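Local coordinates for protein arabinan endo-1,5-alpha-l-arabinosidase A (Cellvibrio cellulosa, PDB 1GYH) that hydrolyses alpha-1,5-linked L-arabinofuranosyl bonds in linear arabinan and carboxymethylarabinan, releasing almost exclusively arabinotriose during plant cell wall breakdown, at residues His277-Glu280 with Leu286-Leu289; Trp209-Cys212 with Ser218-His221; Leu249-Asn254 with Val258-Asn263. All coordinates share one frame; numbering follows the deposited sequence.

Contact 1. Residues His277-Glu280 with Leu286-Leu289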
loop_
_atom_site.group_PDB
_atom_site.type_symbol
_atom_site.label_atom_id
_atom_site.label_comp_id
_atom_site.label_asym_id
_atom_site.label_seq_id
_atom_site.Cartn_x
_atom_site.Cartn_y
_atom_site.Cartn_z
ATOM N N HIS A 277 -1.534 4.773 -8.281
ATOM C CA HIS A 277 -2.690 5.352 -8.963
ATOM C C HIS A 277 -2.514 6.844 -9.138
ATOM O O HIS A 277 -1.810 7.491 -8.357
ATOM C CB HIS A 277 -4.028 5.011 -8.279
ATOM C CG HIS A 277 -4.268 5.718 -6.978
ATOM N ND1 HIS A 277 -4.235 5.061 -5.764
ATOM C CD2 HIS A 277 -4.578 7.008 -6.700
ATOM C CE1 HIS A 277 -4.515 5.915 -4.794
ATOM N NE2 HIS A 277 -4.707 7.109 -5.328
ATOM N N ALA A 278 -3.154 7.369 -10.168
ATOM C CA ALA A 278 -3.077 8.768 -10.506
ATOM C C ALA A 278 -4.413 9.260 -11.051
ATOM O O ALA A 278 -5.016 8.606 -11.898
ATOM C CB ALA A 278 -1.924 9.011 -11.531
ATOM N N TYR A 279 -4.837 10.458 -10.604
ATOM C CA TYR A 279 -6.172 10.971 -10.966
ATOM C C TYR A 279 -6.168 11.764 -12.285
ATOM O O TYR A 279 -5.544 12.830 -12.380
ATOM C CB TYR A 279 -6.726 11.843 -9.792
ATOM C CG TYR A 279 -6.762 11.144 -8.422
ATOM C CD1 TYR A 279 -7.760 10.190 -8.094
ATOM C CD2 TYR A 279 -5.826 11.428 -7.441
ATOM C CE1 TYR A 279 -7.772 9.543 -6.834
ATOM C CE2 TYR A 279 -5.849 10.778 -6.182
ATOM C CZ TYR A 279 -6.837 9.847 -5.863
ATOM O OH TYR A 279 -6.861 9.194 -4.586
ATOM N N GLU A 280 -6.899 11.290 -13.280
ATOM C CA GLU A 280 -6.827 11.832 -14.625
ATOM C C GLU A 280 -7.762 12.998 -14.783
ATOM O O GLU A 280 -8.988 12.799 -14.869
ATOM C CB GLU A 280 -7.210 10.764 -15.672
ATOM C CG GLU A 280 -6.863 11.163 -17.099
ATOM C CD GLU A 280 -7.063 10.051 -18.125
ATOM O OE1 GLU A 280 -7.562 8.956 -17.798
ATOM O OE2 GLU A 280 -6.721 10.301 -19.302
ATOM N N LEU A 286 -10.804 10.481 -12.425
ATOM C CA LEU A 286 -10.854 9.041 -12.151
ATOM C C LEU A 286 -9.439 8.424 -12.142
ATOM O O LEU A 286 -8.719 8.469 -13.142
ATOM C CB LEU A 286 -11.732 8.330 -13.188
ATOM C CG LEU A 286 -11.916 6.799 -13.024
ATOM C CD1 LEU A 286 -12.496 6.437 -11.649
ATOM C CD2 LEU A 286 -12.795 6.217 -14.141
ATOM N N GLN A 287 -9.115 7.829 -11.012
ATOM C CA GLN A 287 -7.854 7.166 -10.701
ATOM C C GLN A 287 -7.583 6.041 -11.730
ATOM O O GLN A 287 -8.453 5.202 -11.992
ATOM C CB GLN A 287 -7.932 6.567 -9.291
ATOM C CG GLN A 287 -9.203 5.740 -9.031
ATOM C CD GLN A 287 -10.337 6.497 -8.298
ATOM O OE1 GLN A 287 -10.507 7.723 -8.452
ATOM N NE2 GLN A 287 -11.148 5.747 -7.552
ATOM N N LYS A 288 -6.382 6.069 -12.339
ATOM C CA LYS A 288 -5.946 5.038 -13.256
ATOM C C LYS A 288 -4.665 4.376 -12.705
ATOM O O LYS A 288 -3.849 5.021 -12.022
ATOM C CB LYS A 288 -5.650 5.653 -14.621
ATOM C CG LYS A 288 -6.782 6.398 -15.290
ATOM C CD LYS A 288 -8.066 5.611 -15.428
ATOM C CE LYS A 288 -9.119 6.331 -16.307
ATOM N NZ LYS A 288 -9.209 7.749 -16.044
ATOM N N LEU A 289 -4.508 3.087 -13.020
ATOM C CA LEU A 289 -3.251 2.372 -12.823
ATOM C C LEU A 289 -2.105 2.995 -13.625
ATOM O O LEU A 289 -2.254 3.303 -14.817
ATOM C CB LEU A 289 -3.401 0.927 -13.271
ATOM C CG LEU A 289 -2.096 0.097 -13.171
ATOM C CD1 LEU A 289 -1.686 -0.088 -11.736
ATOM C CD2 LEU A 289 -2.302 -1.212 -13.829
#

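Contact 2. Residues Trp209-Cys212 with Ser218-His221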
loop_
_atom_site.group_PDB
_atom_site.type_symbol
_atom_site.label_atom_id
_atom_site.label_comp_id
_atom_site.label_asym_id
_atom_site.label_seq_id
_atom_site.Cartn_x
_atom_site.Cartn_y
_atom_site.Cartn_z
ATOM N N TRP A 209 2.313 11.712 0.822
ATOM C CA TRP A 209 2.079 12.950 1.559
ATOM C C TRP A 209 0.905 13.692 0.922
ATOM O O TRP A 209 0.648 13.597 -0.302
ATOM C CB TRP A 209 3.321 13.866 1.528
ATOM C CG TRP A 209 4.390 13.617 2.592
ATOM C CD1 TRP A 209 4.472 12.572 3.485
ATOM C CD2 TRP A 209 5.561 14.413 2.821
ATOM N NE1 TRP A 209 5.600 12.704 4.266
ATOM C CE2 TRP A 209 6.274 13.829 3.887
ATOM C CE3 TRP A 209 6.069 15.583 2.247
ATOM C CZ2 TRP A 209 7.463 14.369 4.383
ATOM C CZ3 TRP A 209 7.272 16.120 2.735
ATOM C CH2 TRP A 209 7.944 15.519 3.789
ATOM N N GLY A 210 0.175 14.431 1.747
ATOM C CA GLY A 210 -0.868 15.321 1.263
ATOM C C GLY A 210 -2.235 14.645 1.188
ATOM O O GLY A 210 -2.437 13.580 1.807
ATOM N N LEU A 211 -3.147 15.231 0.398
ATOM C CA LEU A 211 -4.538 14.772 0.342
ATOM C C LEU A 211 -4.937 14.122 -0.983
ATOM O O LEU A 211 -4.884 14.746 -2.045
ATOM C CB LEU A 211 -5.496 15.933 0.625
ATOM C CG LEU A 211 -5.342 16.652 1.965
ATOM C CD1 LEU A 211 -6.412 17.752 2.120
ATOM C CD2 LEU A 211 -5.414 15.688 3.118
ATOM N N CYS A 212 -5.362 12.868 -0.882
ATOM C CA CYS A 212 -5.986 12.132 -1.977
ATOM C C CYS A 212 -7.485 12.452 -2.134
ATOM O O CYS A 212 -8.110 13.175 -1.307
ATOM C CB CYS A 212 -5.866 10.634 -1.727
ATOM S SG CYS A 212 -7.135 9.925 -0.607
ATOM N N SER A 218 -6.485 17.969 -5.164
ATOM C CA SER A 218 -5.643 16.921 -4.589
ATOM C C SER A 218 -4.178 17.358 -4.591
ATOM O O SER A 218 -3.716 17.965 -5.558
ATOM C CB SER A 218 -5.792 15.597 -5.339
ATOM O OG SER A 218 -7.121 15.089 -5.268
ATOM N N THR A 219 -3.483 17.082 -3.497
ATOM C CA THR A 219 -2.061 17.409 -3.346
ATOM C C THR A 219 -1.219 16.139 -3.147
ATOM O O THR A 219 -0.025 16.229 -2.872
ATOM C CB THR A 219 -1.833 18.311 -2.113
ATOM O OG1 THR A 219 -2.350 17.670 -0.933
ATOM C CG2 THR A 219 -2.517 19.683 -2.235
ATOM N N TYR A 220 -1.857 14.978 -3.255
ATOM C CA TYR A 220 -1.234 13.666 -3.026
ATOM C C TYR A 220 0.038 13.514 -3.905
ATOM O O TYR A 220 0.022 13.806 -5.090
ATOM C CB TYR A 220 -2.201 12.549 -3.389
ATOM C CG TYR A 220 -2.231 11.270 -2.579
ATOM C CD1 TYR A 220 -2.206 11.273 -1.195
ATOM C CD2 TYR A 220 -2.424 10.049 -3.212
ATOM C CE1 TYR A 220 -2.287 10.099 -0.459
ATOM C CE2 TYR A 220 -2.520 8.847 -2.480
ATOM C CZ TYR A 220 -2.473 8.890 -1.096
ATOM O OH TYR A 220 -2.593 7.736 -0.330
ATOM N N HIS A 221 1.112 13.083 -3.272
ATOM C CA HIS A 221 2.405 12.823 -3.965
ATOM C C HIS A 221 3.273 11.861 -3.165
ATOM O O HIS A 221 2.928 11.487 -2.038
ATOM C CB HIS A 221 3.153 14.138 -4.235
ATOM C CG HIS A 221 3.596 14.874 -3.004
ATOM N ND1 HIS A 221 2.727 15.575 -2.194
ATOM C CD2 HIS A 221 4.832 15.041 -2.464
ATOM C CE1 HIS A 221 3.409 16.143 -1.206
ATOM N NE2 HIS A 221 4.694 15.856 -1.367
#

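Contact 3. Residues Leu249-Asn254 with Val258-Asn263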
loop_
_atom_site.group_PDB
_atom_site.type_symbol
_atom_site.label_atom_id
_atom_site.label_comp_id
_atom_site.label_asym_id
_atom_site.label_seq_id
_atom_site.Cartn_x
_atom_site.Cartn_y
_atom_site.Cartn_z
ATOM N N LEU A 249 11.228 14.263 -2.315
ATOM C CA LEU A 249 10.325 14.115 -3.445
ATOM C C LEU A 249 10.759 13.047 -4.454
ATOM O O LEU A 249 11.888 13.069 -4.941
ATOM C CB LEU A 249 10.108 15.457 -4.158
ATOM C CG LEU A 249 9.264 15.379 -5.445
ATOM C CD1 LEU A 249 7.852 14.956 -5.114
ATOM C CD2 LEU A 249 9.261 16.675 -6.256
ATOM N N LEU A 250 9.851 12.130 -4.762
ATOM C CA LEU A 250 10.037 11.168 -5.860
ATOM C C LEU A 250 9.262 11.543 -7.124
ATOM O O LEU A 250 9.815 11.602 -8.228
ATOM C CB LEU A 250 9.634 9.769 -5.412
ATOM C CG LEU A 250 9.726 8.675 -6.493
ATOM C CD1 LEU A 250 11.195 8.551 -6.976
ATOM C CD2 LEU A 250 9.233 7.369 -5.996
ATOM N N ILE A 251 7.959 11.784 -6.971
ATOM C CA ILE A 251 7.121 12.196 -8.080
ATOM C C ILE A 251 5.876 12.872 -7.500
ATOM O O ILE A 251 5.322 12.405 -6.484
ATOM C CB ILE A 251 6.717 11.006 -8.978
ATOM C CG1 ILE A 251 5.901 11.452 -10.202
ATOM C CG2 ILE A 251 6.059 9.820 -8.155
ATOM C CD1 ILE A 251 5.768 10.334 -11.315
ATOM N N LYS A 252 5.498 13.948 -8.179
ATOM C CA LYS A 252 4.286 14.718 -7.944
ATOM C C LYS A 252 3.507 14.894 -9.232
ATOM O O LYS A 252 3.963 14.582 -10.335
ATOM C CB LYS A 252 4.583 16.085 -7.335
ATOM C CG LYS A 252 5.382 17.081 -8.204
ATOM C CD LYS A 252 5.768 18.393 -7.457
ATOM C CE LYS A 252 6.586 19.317 -8.398
ATOM N NZ LYS A 252 6.631 20.758 -7.985
ATOM N N GLY A 253 2.283 15.383 -9.089
ATOM C CA GLY A 253 1.392 15.503 -10.221
ATOM C C GLY A 253 1.673 16.668 -11.103
ATOM O O GLY A 253 2.525 17.490 -10.794
ATOM N N ASN A 254 0.935 16.727 -12.207
ATOM C CA ASN A 254 1.025 17.797 -13.175
ATOM C C ASN A 254 -0.393 18.179 -13.700
ATOM O O ASN A 254 -1.405 17.775 -13.119
ATOM C CB ASN A 254 1.982 17.386 -14.315
ATOM C CG ASN A 254 1.562 16.107 -15.001
ATOM O OD1 ASN A 254 0.360 15.924 -15.348
ATOM N ND2 ASN A 254 2.547 15.190 -15.224
ATOM N N VAL A 258 -3.722 14.942 -11.505
ATOM C CA VAL A 258 -3.822 15.847 -10.349
ATOM C C VAL A 258 -3.934 15.027 -9.101
ATOM O O VAL A 258 -4.999 14.527 -8.736
ATOM C CB VAL A 258 -4.960 16.867 -10.530
ATOM C CG1 VAL A 258 -5.047 17.827 -9.358
ATOM C CG2 VAL A 258 -4.738 17.653 -11.783
ATOM N N GLY A 259 -2.782 14.821 -8.478
ATOM C CA GLY A 259 -2.633 13.907 -7.377
ATOM C C GLY A 259 -2.281 12.517 -7.822
ATOM O O GLY A 259 -2.835 12.015 -8.811
ATOM N N LEU A 260 -1.371 11.884 -7.081
ATOM C CA LEU A 260 -0.962 10.518 -7.382
ATOM C C LEU A 260 -0.286 9.921 -6.179
ATOM O O LEU A 260 0.166 10.638 -5.324
ATOM C CB LEU A 260 -0.072 10.486 -8.661
ATOM C CG LEU A 260 1.198 11.364 -8.758
ATOM C CD1 LEU A 260 2.305 10.922 -7.890
ATOM C CD2 LEU A 260 1.666 11.348 -10.246
ATOM N N GLY A 261 -0.258 8.607 -6.040
ATOM C CA GLY A 261 0.327 8.032 -4.861
ATOM C C GLY A 261 -0.181 6.650 -4.485
ATOM O O GLY A 261 -0.619 5.866 -5.348
ATOM N N HIS A 262 -0.104 6.382 -3.185
ATOM C CA HIS A 262 -0.352 5.078 -2.541
ATOM C C HIS A 262 0.296 3.951 -3.327
ATOM O O HIS A 262 -0.392 3.148 -3.956
ATOM C CB HIS A 262 -1.848 4.763 -2.287
ATOM C CG HIS A 262 -2.027 3.697 -1.237
ATOM N ND1 HIS A 262 -2.714 3.916 -0.059
ATOM C CD2 HIS A 262 -1.483 2.466 -1.127
ATOM C CE1 HIS A 262 -2.636 2.839 0.701
ATOM N NE2 HIS A 262 -1.888 1.946 0.074
ATOM N N ASN A 263 1.627 3.944 -3.321
ATOM C CA ASN A 263 2.384 3.088 -4.224
ATOM C C ASN A 263 2.794 1.758 -3.654
ATOM O O ASN A 263 2.770 1.523 -2.450
ATOM C CB ASN A 263 3.673 3.815 -4.702
ATOM C CG ASN A 263 4.733 3.817 -3.676
ATOM O OD1 ASN A 263 4.628 4.559 -2.704
ATOM N ND2 ASN A 263 5.768 2.950 -3.839
#

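Contact 1. Residues His277-Glu280 with Leu286-Leu289
Ala278 and Lys288 pair their backbones in both directions across this antiparallel hairpin: Ala278 N donates to Lys288 O at 3.1 Å, and Lys288 N returns a straighter bond to Ala278 O (2.9 Å, 164° at the hydrogen). On the face of Ala278 the Lys288 side chain, bent at chi2 and chi4, doubles back so that NZ reaches Glu280 OE1 at 2.7 Å. It meets that oxygen on its anti side, 16° out of the carboxylate plane. The ammonium also donates to Leu286 O (3.0 Å) and forms a second salt bridge with Asp283 in the turn. On the other face Gln287 lies against Tyr279. Its OE1 sits at the edge of the ring, 3.7 Å from Tyr279 CE1, with amide and ring planes nearly perpendicular (87°). The Tyr279 hydroxyl is held by His8, and only weakly by His277 NE2, whereas His277 ND1 is bonded to the backbone N of Asp9, the probable proton acceptor. The hairpin is thus chemically two-sided: one face gathers a lysine among acceptors that should stabilise its positive charge, and the other presents aromatic and amide groups beside the catalytic centre, where Gln287 probably binds substrate.

Contact 2. Residues Trp209-Cys212 with Ser218-His221
Cys212 sets its CB squarely over the Tyr220 ring, 3.6 Å from the centroid and only 2° off the ring normal, a CH-pi contact made by one half of a disulfide between sequence neighbours, Cys212 and Cys213. The sulfur stands farther out above the same ring, with Cys212 SG 4.9 Å from the Tyr220 centroid. Gly210 O lies at the edge of this ring. Leu211 is gripped through its backbone: its N donates almost straight to Thr219 OG1 (2.9 Å, 169°), while its O accepts from Thr219 N at 3.1 Å and, weakly, from Tyr220 N. Thr219 OG1, tucked between its own N and carbonyl carbon (chi1 56°), is thereby turned toward Leu211 N. At the strand end Trp209 and His221 form a hydrogen-bonded antiparallel pair, and Trp209 CB rests on one face of the imidazole, 3.6 Å from His221 CE1. The rotation of that ring is fixed by His221 ND1 donating in its plane to Thr219 O at 2.9 Å. Glu192, the probable proton donor, is hydrogen-bonded by Tyr220 OH. Strands 202-209 and 221-227 are antiparallel neighbours within one blade, and the loop joining them lies beside the active site of this five-bladed beta-propeller.

Contact 3. Residues Leu249-Asn254 with Val258-Asn263
Val258 meets Asn254 at the start of strand 257-268, its CG2 methyl 3.6 Å from Asn254 O. The Asn254 amide itself is engaged beyond this pair, ND2 bonding to Glu306 and OD1 accepting from the backbone N atoms of Arg256 and Trp257, where the turn runs into the strand. Gly259 has positive phi (90°), and its CA lies 5.2 Å from that of Gly253. Leu260 carries most of the contact. With chi1 at 55° its CG sits between the backbone N and carbonyl carbon, and the two methyls divide the facing chain between them: Leu260 CD1 touches Ile251 O at 3.6 Å and Ile251 CG2 at 3.9 Å, while Leu260 CD2 lies 4.0 Å from Lys252 O. The Ile251 and Leu260 side chains cross at about a right angle, and Leu309 of helix 308-311 packs on both. Here two blades of the beta-propeller meet, since strand 248-251 is an edge strand of one four-stranded sheet and strand 257-268 an edge strand of the next; Leu250 and Ile251 together face Leu222 in a classic beta bulge. Gly261, also at positive phi (155°), is the next step along the strand. Beyond it the strand diverges from the 249-254 segment: His262, which probably binds calcium, packs on Asp9 and His277, and Asn263 leans on Leu222 and Leu274.

How the contacts relate
All three contacts are partly buried, none wholly core or wholly surface: contact 1 touches no exposed residue, whereas contacts 2 and 3 each include one, Thr219 and Lys252. Contact 1 pairs two strands within the last blade, and contact 3 joins that blade to the preceding one, to which contact 2 belongs. Tyr279 O probably accepts a hydrogen bond from Val258 N (2.9 Å), tying contact 1 to contact 3, while Leu260 N probably donates to Tyr220 O (3.1 Å), tying contact 3 to contact 2. Backbone pairing dominates contacts 1 and 2, with a salt bridge added in the first and a disulfide cysteine on an aromatic ring in the second; contact 3 relies on aliphatic packing. Tyr279 OH lies 3.4 Å from Cys212 CB, where contacts 1 and 2 meet.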